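Local coordinates for protein N-acetylcysteine deacetylase (Bacillus subtilis, PDB 1YSJ) that probably deacetylates N-acetylcysteine to cysteine and acetate with two bound divalent metal ions, in a pathway that degrades S-(2-succino)cysteine as a sulfur source, at residues A[90-95]-A[397-402]. The protein carries 1 engineered substitution. Residues are numbered along the deposited sequence; the frame is centred on the assembly and turned at random.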
# COMPACT_ATOMS: atom_id res chain seq x y z
N PRO A 90 43.59 -15.09 30.04
CA PRO A 90 42.29 -14.92 29.41
C PRO A 90 42.39 -14.80 27.89
O PRO A 90 43.45 -14.45 27.35
CB PRO A 90 41.76 -13.61 30.02
CG PRO A 90 42.93 -12.94 30.64
CD PRO A 90 43.90 -14.01 31.00
N VAL A 91 41.29 -15.11 27.21
CA VAL A 91 41.18 -14.96 25.77
C VAL A 91 40.31 -13.75 25.47
O VAL A 91 39.19 -13.63 26.00
CB VAL A 91 40.56 -16.22 25.10
CG1 VAL A 91 40.53 -16.06 23.58
CG2 VAL A 91 41.32 -17.47 25.49
N ILE A 92 40.82 -12.84 24.65
CA ILE A 92 40.03 -11.71 24.17
C ILE A 92 39.91 -11.74 22.64
O ILE A 92 40.71 -12.40 21.97
CB ILE A 92 40.56 -10.33 24.66
CG1 ILE A 92 41.96 -10.05 24.12
CG2 ILE A 92 40.50 -10.24 26.19
CD1 ILE A 92 42.31 -8.57 24.06
N ALA A 93 38.92 -11.04 22.11
CA ALA A 93 38.66 -11.09 20.68
C ALA A 93 38.70 -9.71 20.04
O ALA A 93 38.36 -8.72 20.68
CB ALA A 93 37.32 -11.78 20.41
N ILE A 94 39.15 -9.67 18.79
CA ILE A 94 39.13 -8.45 18.00
C ILE A 94 38.42 -8.74 16.67
O ILE A 94 38.76 -9.68 15.95
CB ILE A 94 40.56 -7.88 17.76
CG1 ILE A 94 41.21 -7.51 19.10
CG2 ILE A 94 40.50 -6.66 16.84
CD1 ILE A 94 42.69 -7.14 18.99
N ARG A 95 37.43 -7.92 16.36
CA ARG A 95 36.52 -8.22 15.27
C ARG A 95 36.62 -7.22 14.12
O ARG A 95 36.67 -6.01 14.34
CB ARG A 95 35.09 -8.30 15.82
CG ARG A 95 34.00 -8.59 14.79
CD ARG A 95 33.50 -7.31 14.13
NE ARG A 95 32.11 -7.44 13.72
CZ ARG A 95 31.31 -6.41 13.45
NH1 ARG A 95 31.77 -5.16 13.52
NH2 ARG A 95 30.06 -6.64 13.10
N VAL A 397 47.21 -5.52 24.26
CA VAL A 397 48.24 -5.65 25.29
C VAL A 397 47.78 -5.07 26.63
O VAL A 397 47.97 -5.68 27.68
CB VAL A 397 49.58 -5.00 24.84
CG1 VAL A 397 50.60 -5.00 25.97
CG2 VAL A 397 50.14 -5.71 23.61
N ILE A 398 47.16 -3.88 26.57
CA ILE A 398 46.69 -3.19 27.77
C ILE A 398 45.53 -3.91 28.44
O ILE A 398 45.52 -4.06 29.67
CB ILE A 398 46.30 -1.72 27.46
CG1 ILE A 398 47.55 -0.90 27.12
CG2 ILE A 398 45.59 -1.08 28.66
CD1 ILE A 398 47.26 0.42 26.45
N VAL A 399 44.56 -4.36 27.65
CA VAL A 399 43.41 -5.10 28.18
C VAL A 399 43.85 -6.37 28.90
O VAL A 399 43.45 -6.62 30.04
CB VAL A 399 42.34 -5.40 27.10
CG1 VAL A 399 41.26 -6.34 27.64
CG2 VAL A 399 41.71 -4.12 26.61
N LEU A 400 44.71 -7.16 28.25
CA LEU A 400 45.19 -8.42 28.82
C LEU A 400 46.03 -8.25 30.09
O LEU A 400 46.15 -9.19 30.88
CB LEU A 400 45.95 -9.24 27.77
CG LEU A 400 45.14 -9.89 26.63
CD1 LEU A 400 46.06 -10.46 25.57
CD2 LEU A 400 44.18 -10.96 27.15
N GLU A 401 46.59 -7.06 30.29
CA GLU A 401 47.31 -6.72 31.52
C GLU A 401 46.36 -6.63 32.72
O GLU A 401 46.72 -7.02 33.83
CB GLU A 401 48.05 -5.39 31.38
CG GLU A 401 49.38 -5.47 30.63
CD GLU A 401 49.96 -4.09 30.30
OE1 GLU A 401 49.37 -3.06 30.71
OE2 GLU A 401 51.02 -4.04 29.62
N THR A 402 45.16 -6.10 32.49
CA THR A 402 44.21 -5.81 33.56
C THR A 402 43.00 -6.75 33.63
O THR A 402 42.35 -6.84 34.67
CB THR A 402 43.72 -4.34 33.52
OG1 THR A 402 43.62 -3.90 32.15
CG2 THR A 402 44.70 -3.43 34.25
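Val399 and Leu400, in the last turn of helix 384-402, bring their side chains down on Ile92, near the start of strand 91-97, and Pro90 just before it. Val399 touches with one methyl, CG1, which lies 4.2 Å from CG2 of Ile92, while its side chain also rests on Phe179 of strand 175-184. Leu400 makes the larger contact. Its CB leaves the helix pointing neither at the strand nor away from it, but with CG anti to the carbonyl carbon (chi1 -71°) the isobutyl end comes round to Pro90 and Ile92. There CD2 sits 3.9 Å from Ile92 CG1 and also meets the Pro90 ring. The same methyl makes a van der Waals approach to the Pro90 carbonyl, Leu400 CD2 lying 3.6 Å from Pro90 O. In Ile92, chi1 of 63° directs CG1 at Leu400, and the extended chi2 (156°) carries CD1 on to its branch point, 4.0 Å from Leu400 CG. Replacing Ile92 by alanine removes CG1, CG2 and CD1 and would probably open a gap beside Val399 and Leu400, leaving Leu400 CD2 with little but Pro90 to pack on across this contact. Leu400 also leans on Leu145. No hydrogen bond crosses the interface; the strand instead pairs with its neighbours 148-154 and 175-184. This is the apolar packing of a C-terminal helix against an inner, parallel-paired strand of the mixed sheet in the alpha/beta catalytic domain of M20 peptidases, away from the dinuclear nickel site.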